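Local coordinates for DltD domain-containing protein (Beauveria bassiana, PDB 7D78), which is a thioesterase of the alpha/beta hydrolase fold that probably acts as a polyketide cyclase, closing polyketide chains into medium-ring lactones, at residues Q28-K33 with V114-S119; L173-D178 with I234-Y239; T257-V262 with F282-K287; T263-T268 with F288-G293. One frame throughout, in Å; residues are numbered along the deposited sequence.

Interaction 1 (Q28-K33 with V114-S119); sequences QVVECK and VTHISS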
# COMPACT_ATOMS: atom_id res chain seq x y z
N GLN A 28 -29.21 15.05 -0.86
CA GLN A 28 -28.49 16.19 -1.40
C GLN A 28 -27.10 15.74 -1.82
O GLN A 28 -26.57 14.76 -1.30
CB GLN A 28 -28.36 17.31 -0.36
CG GLN A 28 -29.70 17.87 0.07
CD GLN A 28 -30.59 18.21 -1.11
OE1 GLN A 28 -30.23 19.02 -1.97
NE2 GLN A 28 -31.76 17.57 -1.18
N VAL A 29 -26.53 16.43 -2.81
CA VAL A 29 -25.16 16.15 -3.20
C VAL A 29 -24.23 16.73 -2.14
O VAL A 29 -24.37 17.89 -1.74
CB VAL A 29 -24.86 16.75 -4.59
CG1 VAL A 29 -23.37 16.68 -4.87
CG2 VAL A 29 -25.64 16.00 -5.66
N VAL A 30 -23.29 15.92 -1.66
CA VAL A 30 -22.33 16.37 -0.67
C VAL A 30 -20.94 15.97 -1.14
O VAL A 30 -20.72 14.81 -1.54
CB VAL A 30 -22.65 15.80 0.73
CG1 VAL A 30 -21.41 15.84 1.64
CG2 VAL A 30 -23.79 16.61 1.38
N GLU A 31 -20.02 16.92 -1.13
CA GLU A 31 -18.65 16.74 -1.58
C GLU A 31 -17.70 16.80 -0.40
O GLU A 31 -17.88 17.62 0.50
CB GLU A 31 -18.27 17.83 -2.59
CG GLU A 31 -19.29 17.97 -3.70
CD GLU A 31 -18.83 18.87 -4.83
OE1 GLU A 31 -18.05 19.80 -4.56
OE2 GLU A 31 -19.27 18.64 -5.98
N CYS A 32 -16.70 15.92 -0.39
CA CYS A 32 -15.68 15.88 0.66
C CYS A 32 -14.31 16.05 0.02
O CYS A 32 -14.01 15.39 -0.98
CB CYS A 32 -15.71 14.55 1.44
SG CYS A 32 -17.32 13.99 2.04
N LYS A 33 -13.50 16.94 0.58
CA LYS A 33 -12.15 17.19 0.08
C LYS A 33 -11.16 16.26 0.76
O LYS A 33 -11.29 15.95 1.95
CB LYS A 33 -11.73 18.64 0.33
CG LYS A 33 -12.41 19.68 -0.56
CD LYS A 33 -11.54 20.91 -0.74
CE LYS A 33 -10.13 20.53 -1.16
NZ LYS A 33 -9.28 21.71 -1.52
N VAL A 114 -14.88 10.92 6.55
CA VAL A 114 -15.39 10.97 7.93
C VAL A 114 -15.26 12.38 8.49
O VAL A 114 -16.17 12.88 9.16
CB VAL A 114 -14.66 9.93 8.81
CG1 VAL A 114 -14.99 10.15 10.28
CG2 VAL A 114 -15.07 8.52 8.41
N THR A 115 -14.15 13.05 8.22
CA THR A 115 -13.96 14.41 8.71
C THR A 115 -15.07 15.33 8.20
O THR A 115 -15.66 16.10 8.98
CB THR A 115 -12.59 14.95 8.29
OG1 THR A 115 -11.56 14.21 8.95
CG2 THR A 115 -12.44 16.45 8.67
N HIS A 116 -15.38 15.28 6.91
CA HIS A 116 -16.37 16.23 6.41
C HIS A 116 -17.79 15.84 6.82
O HIS A 116 -18.58 16.71 7.19
CB HIS A 116 -16.29 16.37 4.89
CG HIS A 116 -17.27 17.37 4.34
ND1 HIS A 116 -17.21 18.72 4.65
CD2 HIS A 116 -18.34 17.23 3.52
CE1 HIS A 116 -18.20 19.35 4.05
NE2 HIS A 116 -18.89 18.47 3.35
N ILE A 117 -18.14 14.55 6.76
CA ILE A 117 -19.49 14.12 7.14
C ILE A 117 -19.74 14.44 8.62
O ILE A 117 -20.84 14.87 9.00
CB ILE A 117 -19.69 12.62 6.84
CG1 ILE A 117 -19.59 12.33 5.33
CG2 ILE A 117 -21.03 12.13 7.38
CD1 ILE A 117 -20.56 13.17 4.44
N SER A 118 -18.73 14.22 9.47
CA SER A 118 -18.85 14.53 10.89
C SER A 118 -19.09 16.02 11.14
O SER A 118 -19.63 16.39 12.19
CB SER A 118 -17.58 14.09 11.65
OG SER A 118 -17.36 12.70 11.54
N SER A 119 -18.71 16.88 10.20
CA SER A 119 -18.89 18.31 10.38
C SER A 119 -20.30 18.79 10.01
O SER A 119 -20.63 19.95 10.29
CB SER A 119 -17.85 19.09 9.57
OG SER A 119 -18.28 19.24 8.22

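Interaction 2 (L173-D178 with I234-Y239); sequences LQLIRD and IALQTY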
# COMPACT_ATOMS: atom_id res chain seq x y z
N LEU A 173 4.16 -9.32 -15.37
CA LEU A 173 4.84 -8.94 -16.60
C LEU A 173 4.02 -7.91 -17.37
O LEU A 173 4.57 -6.93 -17.89
CB LEU A 173 5.09 -10.18 -17.46
CG LEU A 173 5.88 -9.93 -18.74
CD1 LEU A 173 7.22 -9.23 -18.44
CD2 LEU A 173 6.09 -11.27 -19.44
N GLN A 174 2.71 -8.12 -17.45
CA GLN A 174 1.83 -7.18 -18.15
C GLN A 174 1.86 -5.81 -17.49
O GLN A 174 1.86 -4.77 -18.17
CB GLN A 174 0.40 -7.74 -18.17
CG GLN A 174 -0.60 -7.11 -19.15
CD GLN A 174 -2.00 -7.71 -18.98
OE1 GLN A 174 -2.21 -8.56 -18.12
NE2 GLN A 174 -2.95 -7.28 -19.81
N LEU A 175 1.86 -5.79 -16.16
CA LEU A 175 1.98 -4.54 -15.42
C LEU A 175 3.27 -3.80 -15.77
O LEU A 175 3.25 -2.60 -16.05
CB LEU A 175 1.92 -4.83 -13.91
CG LEU A 175 0.52 -5.14 -13.36
CD1 LEU A 175 0.60 -5.68 -11.93
CD2 LEU A 175 -0.34 -3.88 -13.42
N ILE A 176 4.41 -4.50 -15.75
CA ILE A 176 5.67 -3.83 -16.07
C ILE A 176 5.64 -3.28 -17.50
O ILE A 176 6.10 -2.16 -17.76
CB ILE A 176 6.86 -4.80 -15.87
CG1 ILE A 176 7.00 -5.19 -14.40
CG2 ILE A 176 8.16 -4.16 -16.43
CD1 ILE A 176 7.36 -4.00 -13.48
N ARG A 177 5.08 -4.05 -18.43
CA ARG A 177 4.99 -3.59 -19.81
C ARG A 177 4.09 -2.36 -19.94
O ARG A 177 4.40 -1.44 -20.72
CB ARG A 177 4.54 -4.74 -20.71
CG ARG A 177 5.65 -5.76 -20.82
CD ARG A 177 5.24 -7.07 -21.44
NE ARG A 177 6.42 -7.87 -21.74
CZ ARG A 177 6.37 -9.12 -22.17
NH1 ARG A 177 5.20 -9.73 -22.32
NH2 ARG A 177 7.50 -9.77 -22.44
N ASP A 178 3.01 -2.29 -19.16
CA ASP A 178 2.19 -1.09 -19.17
C ASP A 178 2.97 0.12 -18.64
O ASP A 178 2.82 1.24 -19.16
CB ASP A 178 0.91 -1.29 -18.35
CG ASP A 178 0.10 -0.00 -18.23
OD1 ASP A 178 -0.31 0.55 -19.28
OD2 ASP A 178 -0.13 0.46 -17.09
N ILE A 234 -11.32 -0.56 -15.98
CA ILE A 234 -10.37 -0.17 -14.94
C ILE A 234 -9.00 0.01 -15.56
O ILE A 234 -8.68 -0.56 -16.61
CB ILE A 234 -10.29 -1.20 -13.78
CG1 ILE A 234 -9.88 -2.58 -14.33
CG2 ILE A 234 -11.60 -1.24 -13.01
CD1 ILE A 234 -9.48 -3.59 -13.25
N ALA A 235 -8.17 0.80 -14.89
CA ALA A 235 -6.75 0.84 -15.23
C ALA A 235 -6.10 -0.48 -14.84
O ALA A 235 -6.30 -0.97 -13.72
CB ALA A 235 -6.06 2.00 -14.52
N LEU A 236 -5.32 -1.06 -15.75
CA LEU A 236 -4.56 -2.27 -15.42
C LEU A 236 -3.72 -2.09 -14.15
O LEU A 236 -3.55 -3.04 -13.38
CB LEU A 236 -3.66 -2.67 -16.59
CG LEU A 236 -2.94 -4.03 -16.47
CD1 LEU A 236 -3.87 -5.20 -16.90
CD2 LEU A 236 -1.67 -4.01 -17.30
N GLN A 237 -3.20 -0.88 -13.91
CA GLN A 237 -2.35 -0.66 -12.74
C GLN A 237 -3.07 -0.92 -11.43
O GLN A 237 -2.41 -1.04 -10.39
CB GLN A 237 -1.78 0.76 -12.75
CG GLN A 237 -0.69 0.97 -13.80
CD GLN A 237 0.47 -0.02 -13.67
OE1 GLN A 237 0.88 -0.37 -12.56
NE2 GLN A 237 1.00 -0.48 -14.81
N THR A 238 -4.41 -0.98 -11.45
CA THR A 238 -5.20 -1.47 -10.32
C THR A 238 -4.58 -2.75 -9.79
O THR A 238 -4.44 -2.92 -8.57
CB THR A 238 -6.65 -1.75 -10.75
OG1 THR A 238 -7.26 -0.53 -11.19
CG2 THR A 238 -7.46 -2.37 -9.59
N TYR A 239 -4.18 -3.64 -10.70
CA TYR A 239 -3.65 -4.93 -10.28
C TYR A 239 -2.33 -4.79 -9.54
O TYR A 239 -1.99 -5.65 -8.72
CB TYR A 239 -3.51 -5.84 -11.50
CG TYR A 239 -4.82 -6.12 -12.19
CD1 TYR A 239 -6.02 -6.20 -11.47
CD2 TYR A 239 -4.87 -6.31 -13.57
CE1 TYR A 239 -7.24 -6.46 -12.12
CE2 TYR A 239 -6.07 -6.57 -14.22
CZ TYR A 239 -7.24 -6.66 -13.50
OH TYR A 239 -8.41 -6.93 -14.18
O HOH W 1 -2.86 0.86 -16.45

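Interaction 3 (T257-V262 with F282-K287); sequences TPVLMV and FPQTKK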
# COMPACT_ATOMS: atom_id res chain seq x y z
N THR A 257 -13.19 -2.34 17.12
CA THR A 257 -14.39 -1.86 16.45
C THR A 257 -15.45 -2.95 16.34
O THR A 257 -15.20 -3.98 15.70
CB THR A 257 -14.01 -1.36 15.06
OG1 THR A 257 -12.90 -0.46 15.18
CG2 THR A 257 -15.20 -0.64 14.41
N PRO A 258 -16.64 -2.77 16.93
CA PRO A 258 -17.72 -3.73 16.75
C PRO A 258 -17.98 -3.97 15.27
O PRO A 258 -18.12 -3.02 14.49
CB PRO A 258 -18.92 -3.06 17.42
CG PRO A 258 -18.35 -2.07 18.37
CD PRO A 258 -17.04 -1.62 17.77
N VAL A 259 -18.04 -5.24 14.88
CA VAL A 259 -18.06 -5.58 13.46
C VAL A 259 -19.20 -6.55 13.18
O VAL A 259 -19.34 -7.58 13.85
CB VAL A 259 -16.71 -6.15 12.98
CG1 VAL A 259 -16.22 -7.25 13.91
CG2 VAL A 259 -16.82 -6.67 11.53
N LEU A 260 -19.99 -6.23 12.16
CA LEU A 260 -21.00 -7.12 11.61
C LEU A 260 -20.55 -7.54 10.22
O LEU A 260 -20.25 -6.68 9.39
CB LEU A 260 -22.36 -6.43 11.54
CG LEU A 260 -23.41 -7.13 10.68
CD1 LEU A 260 -23.84 -8.43 11.36
CD2 LEU A 260 -24.60 -6.20 10.45
N MET A 261 -20.49 -8.85 9.98
CA MET A 261 -20.22 -9.37 8.65
C MET A 261 -21.43 -10.11 8.12
O MET A 261 -21.99 -10.98 8.81
CB MET A 261 -19.01 -10.30 8.65
CG MET A 261 -18.68 -10.84 7.27
SD MET A 261 -17.26 -11.94 7.28
CE MET A 261 -16.00 -10.87 7.97
N VAL A 262 -21.83 -9.78 6.90
CA VAL A 262 -22.90 -10.46 6.18
C VAL A 262 -22.28 -11.21 5.01
O VAL A 262 -21.74 -10.59 4.08
CB VAL A 262 -23.96 -9.46 5.70
CG1 VAL A 262 -25.08 -10.20 4.95
CG2 VAL A 262 -24.51 -8.66 6.88
N PHE A 282 -11.64 -11.93 14.79
CA PHE A 282 -11.95 -10.70 15.52
C PHE A 282 -12.14 -11.00 17.01
O PHE A 282 -12.95 -11.87 17.36
CB PHE A 282 -13.21 -10.04 14.96
CG PHE A 282 -13.03 -9.43 13.59
CD1 PHE A 282 -12.06 -8.47 13.35
CD2 PHE A 282 -13.87 -9.80 12.54
CE1 PHE A 282 -11.91 -7.89 12.08
CE2 PHE A 282 -13.73 -9.23 11.27
CZ PHE A 282 -12.74 -8.28 11.05
N PRO A 283 -11.42 -10.32 17.91
CA PRO A 283 -11.61 -10.57 19.35
C PRO A 283 -12.74 -9.76 19.97
O PRO A 283 -13.24 -10.13 21.04
CB PRO A 283 -10.26 -10.17 19.95
CG PRO A 283 -9.77 -9.08 19.02
CD PRO A 283 -10.24 -9.47 17.64
N GLN A 284 -13.15 -8.68 19.32
CA GLN A 284 -14.07 -7.71 19.92
C GLN A 284 -15.53 -8.15 19.73
O GLN A 284 -15.82 -9.23 19.20
CB GLN A 284 -13.83 -6.32 19.33
CG GLN A 284 -14.31 -6.16 17.89
CD GLN A 284 -13.26 -6.55 16.87
OE1 GLN A 284 -12.52 -7.52 17.05
NE2 GLN A 284 -13.20 -5.80 15.77
N THR A 285 -16.46 -7.29 20.15
CA THR A 285 -17.88 -7.47 19.87
C THR A 285 -18.13 -7.64 18.37
O THR A 285 -17.67 -6.83 17.57
CB THR A 285 -18.67 -6.26 20.38
OG1 THR A 285 -18.43 -6.10 21.79
CG2 THR A 285 -20.15 -6.43 20.13
N LYS A 286 -18.87 -8.69 18.00
CA LYS A 286 -19.04 -8.99 16.59
C LYS A 286 -20.30 -9.81 16.36
O LYS A 286 -20.84 -10.43 17.29
CB LYS A 286 -17.82 -9.73 16.03
CG LYS A 286 -17.57 -11.11 16.65
CD LYS A 286 -16.29 -11.72 16.08
CE LYS A 286 -16.06 -13.13 16.61
NZ LYS A 286 -14.75 -13.66 16.15
N LYS A 287 -20.76 -9.81 15.11
CA LYS A 287 -21.95 -10.56 14.72
C LYS A 287 -21.77 -11.05 13.30
O LYS A 287 -21.32 -10.31 12.42
CB LYS A 287 -23.23 -9.71 14.81
CG LYS A 287 -24.49 -10.48 14.37
CD LYS A 287 -25.76 -9.67 14.57
CE LYS A 287 -27.00 -10.46 14.12
NZ LYS A 287 -27.08 -11.79 14.81

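Interaction 4 (T263-T268 with F288-G293); sequences TPELDT and FLEAKG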
# COMPACT_ATOMS: atom_id res chain seq x y z
N THR A 263 -22.38 -12.53 5.03
CA THR A 263 -21.76 -13.40 4.05
C THR A 263 -22.82 -14.16 3.27
O THR A 263 -23.69 -14.79 3.89
CB THR A 263 -20.80 -14.39 4.73
OG1 THR A 263 -19.69 -13.67 5.29
CG2 THR A 263 -20.28 -15.45 3.74
N PRO A 264 -22.78 -14.14 1.93
CA PRO A 264 -23.74 -14.94 1.16
C PRO A 264 -23.33 -16.40 1.18
O PRO A 264 -22.16 -16.74 0.94
CB PRO A 264 -23.63 -14.36 -0.26
CG PRO A 264 -22.60 -13.21 -0.17
CD PRO A 264 -21.80 -13.48 1.06
N GLU A 265 -24.30 -17.28 1.47
CA GLU A 265 -24.02 -18.72 1.49
C GLU A 265 -23.38 -19.19 0.19
O GLU A 265 -22.42 -19.97 0.21
CB GLU A 265 -25.31 -19.52 1.75
CG GLU A 265 -25.04 -21.02 1.88
CD GLU A 265 -26.30 -21.86 1.79
OE1 GLU A 265 -27.33 -21.35 1.31
OE2 GLU A 265 -26.24 -23.05 2.19
N LEU A 266 -23.90 -18.73 -0.94
CA LEU A 266 -23.47 -19.18 -2.26
C LEU A 266 -22.62 -18.13 -2.98
O LEU A 266 -22.76 -17.91 -4.18
CB LEU A 266 -24.69 -19.56 -3.11
CG LEU A 266 -25.62 -20.55 -2.40
CD1 LEU A 266 -26.84 -20.86 -3.26
CD2 LEU A 266 -24.86 -21.82 -2.08
N ASP A 267 -21.72 -17.49 -2.24
CA ASP A 267 -20.85 -16.48 -2.84
C ASP A 267 -19.86 -17.15 -3.77
O ASP A 267 -18.94 -17.84 -3.32
CB ASP A 267 -20.14 -15.70 -1.74
CG ASP A 267 -19.57 -14.38 -2.23
OD1 ASP A 267 -19.14 -14.34 -3.41
OD2 ASP A 267 -19.55 -13.40 -1.45
N THR A 268 -20.02 -16.95 -5.08
CA THR A 268 -19.09 -17.47 -6.08
C THR A 268 -17.97 -16.50 -6.44
O THR A 268 -17.16 -16.83 -7.30
CB THR A 268 -19.84 -17.84 -7.36
OG1 THR A 268 -20.60 -16.70 -7.79
CG2 THR A 268 -20.76 -19.03 -7.14
N PHE A 288 -22.15 -12.31 13.07
CA PHE A 288 -22.09 -12.92 11.75
C PHE A 288 -23.49 -13.25 11.25
O PHE A 288 -24.32 -13.78 12.01
CB PHE A 288 -21.23 -14.19 11.80
CG PHE A 288 -21.09 -14.86 10.47
CD1 PHE A 288 -20.17 -14.40 9.54
CD2 PHE A 288 -21.88 -15.95 10.14
CE1 PHE A 288 -20.04 -15.02 8.31
CE2 PHE A 288 -21.76 -16.57 8.92
CZ PHE A 288 -20.84 -16.11 8.00
N LEU A 289 -23.76 -12.92 9.99
CA LEU A 289 -25.04 -13.23 9.34
C LEU A 289 -24.77 -13.94 8.02
O LEU A 289 -24.10 -13.38 7.15
CB LEU A 289 -25.86 -11.97 9.08
CG LEU A 289 -26.85 -11.50 10.13
CD1 LEU A 289 -27.85 -10.62 9.43
CD2 LEU A 289 -27.52 -12.69 10.79
N GLU A 290 -25.30 -15.15 7.86
CA GLU A 290 -25.24 -15.85 6.59
C GLU A 290 -26.55 -15.66 5.85
O GLU A 290 -27.62 -15.92 6.41
CB GLU A 290 -24.97 -17.35 6.79
CG GLU A 290 -24.97 -18.15 5.50
CD GLU A 290 -24.46 -19.57 5.70
OE1 GLU A 290 -24.68 -20.13 6.80
OE2 GLU A 290 -23.82 -20.13 4.79
N ALA A 291 -26.46 -15.19 4.60
CA ALA A 291 -27.65 -14.98 3.77
C ALA A 291 -27.86 -16.23 2.93
O ALA A 291 -27.21 -16.41 1.89
CB ALA A 291 -27.49 -13.73 2.90
N LYS A 292 -28.77 -17.10 3.37
CA LYS A 292 -28.96 -18.40 2.74
C LYS A 292 -29.38 -18.25 1.29
O LYS A 292 -30.18 -17.38 0.94
CB LYS A 292 -30.01 -19.22 3.50
CG LYS A 292 -29.51 -19.75 4.82
CD LYS A 292 -28.67 -21.00 4.66
CE LYS A 292 -27.57 -21.05 5.71
NZ LYS A 292 -26.84 -22.35 5.70
N GLY A 293 -28.83 -19.11 0.44
CA GLY A 293 -29.15 -19.11 -0.98
C GLY A 293 -28.74 -17.88 -1.75
O GLY A 293 -29.09 -17.77 -2.93
O HOH W 2 -21.39 -21.07 2.53

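Interaction 1 (Q28-K33 with V114-S119)
His116 reaches from helix 103-118 to strand 28-33 and meets Cys32, Val30 and Glu31. Its CB starts the contact. It lies 3.9 Å from Cys32 CB and at a like distance from Cys32 SG. CG is anti to the backbone N (chi1 -178°), and the ring reaches toward strand 28-33. At CD2 three neighbours gather. Cys32 SG comes to within 3.7 Å of His116 CD2 at the ring edge, and the sulfur sits 74° off the ring normal. Val30 CG1 also approaches that edge, in the plane of the ring, 3.9 Å from His116 CD2. The carbonyl of Glu31 comes in obliquely, with its O 3.1 Å from His116 CD2. His116 NE2 is equally near Glu31 O, but the angle is too poor for a hydrogen bond. NE2 also lies 4.0 Å from Val30 CG1. The strand is an outermost one of the central mixed sheet of this alpha/beta hydrolase fold. The N-to-C directions of strand and helix differ by 134°, and the short axes come within 7.9 Å. One residue on, Ile117 supplies the apolar part. Its CD1 touches Val30 CG1 at 4.0 Å and also meets Cys32 SG. Tyr83 of strand 81-86 packs on both Cys32 and Ile117.

Interaction 2 (L173-D178 with I234-Y239)
Gln237 and Asp178 form the main polar link between helix 168-183 and the turn at 235-238. Gln237 NE2 donates to Asp178 OD2 over 2.7 Å, and the bond is nearly straight at 173°. The carboxylate oxygen lies in the amide plane of Gln237 and takes the hydrogen on its anti lone pair. The two flat groups are almost coplanar, 17° apart. The same nitrogen also gives a weak bond to Leu175 O, 3.3 Å from Gln237 NE2. The glutamine chain bends at chi2 (-56°), which turns its amide toward helix 168-183. A water adds a bridge. It donates to Asp178 OD2 and accepts from the backbone N of Gln237. Asp178 is buried, and its oxygens have further donors in Phe189 N and Gln182 NE2.

Residues 235-238 make a type I beta turn that leads from strand 234-235 into helix 238-244. Ala235 O takes two bonds there, from Thr238 N and from Thr238 OG1. The hydroxyl bond lies in the carbonyl plane.

The apolar contacts centre on Leu175 and Leu236. Leu175 CD2 lies 4.0 Å from Leu236 CG. The other branch, CD1, rests on Tyr239, 4.1 Å from its CB. Leu236 CD2 meets Asp178 CB and Gln174 CG. Leu191 of strand 190-191 packs on Leu236 and Tyr239. Two van der Waals contacts involve polar groups. Leu175 CD2 is 3.3 Å from Leu236 O, and the amide end of the extended Gln174 packs on a methyl, with Gln174 NE2 3.7 Å from Leu236 CD1.

Interaction 3 (T257-V262 with F282-K287)
Val259 and Leu260 pair in parallel with Lys286 and Lys287, with CA atoms 4.7 Å apart in both pairs. Val259 N donates to Thr285 O, and Val259 O accepts from Lys287 N at 2.9 Å. Met261 N then donates to Lys287 O, nearly along the C=O axis. CA-H...O contacts from Pro258, Lys286 and Leu260 lie beside this ladder. Helix 272-281 connects strands 259-264 and 286-291 in a beta-alpha-beta unit at the edge of the central sheet.

On the face of Val259, CG1 sits over the Phe282 ring in a CH-pi contact, 4.0 Å from the ring centroid. That branch occupies the crowded position between the backbone N and carbonyl carbon (chi1 49°), and it also touches Lys286 CB at 3.6 Å. Met261 CE comes to the edge of the same ring. The extended Lys286 chain ends at Phe282 O, which its NZ meets on a lone pair, and Phe279 O is a second acceptor.

On the other face, Leu260 and Lys287 run side by side, with Leu260 CD1 3.7 Å from Lys287 CG. Before the strands begin, Gln284 NE2 donates to Thr257 O over 2.7 Å, and also binds Val254 O. With an alanine here, Thr257 O and Val254 O are likely to lose this shared donor, and with it the side-chain tie between the two segments. Phe315 of helix 305-319 packs on Pro258 and Leu260.

Interaction 4 (T263-T268 with F288-G293)
Glu265 bonds to the backbone of Gly293 while sharing its lysine neighbour with another acid, Glu290. Gly293 N donates to Glu265 OE1 over 2.8 Å and meets the oxygen nearly along its C-O bond. With CG anti to the backbone N (chi1 -176°) and the chain extended, the carboxylate reaches segment 288-293. Glu265 OE2 forms a long salt bridge with Lys292 NZ at 3.6 Å. Lys292 also pairs with Glu290 OE1, and the three side chains make one network. The two carboxylates are turned 78° against each other. The like-charged Glu265 OE2 and Glu290 OE2 stand 4.6 Å apart, and the lysine probably eases their proximity. A water donates to Glu265 O and weakly to Glu290 OE2. With an alanine at Glu265, Gly293 N would probably lose its acceptor and Lys292 one of its two acidic mates.

The backbones continue the parallel pairing: Thr263 N to Leu289 O, Ala291 N to Thr263 O, and Glu265 N to Ala291 O at 3.1 Å. The last donor stands above the carbonyl plane. Past the pairing, Leu266 CD1 packs on Gly293 CA at 3.7 Å. At the start, Thr263 OG1 approaches Phe288 CE1 obliquely at 3.3 Å. The Thr263 hydroxyl is hydrogen-bonded to Gln275 OE1.

A type I turn from Pro264 carries the chain to Asp267, which bonds to His296 in an arrangement consistent with a Ser-His-Asp triad with Ser134. Helix 272-281 touches Thr263 and Phe288 on one face, and its Gln275 also meets Pro264.

From the N terminus, interaction 1 comes first. It closes a loop of 80 residues by bringing helix 103-118 onto strand 28-33, an outermost strand of the central sheet. Interaction 2 follows in series and closes 55 residues. It joins helix 168-183 to the turn before helix 238-244. Both these contacts touch the second subunit. Interactions 3 and 4 come last and cross along the chain, because their segments alternate on strands 259-264 and 286-291. Each closes 19 residues, and together they tie up the beta-alpha-beta unit around helix 272-281. They meet where Met261 O faces Leu289 N, a probable hydrogen bond. Interactions 1 and 4 reach the same sheet on opposite sides of the chain's centre.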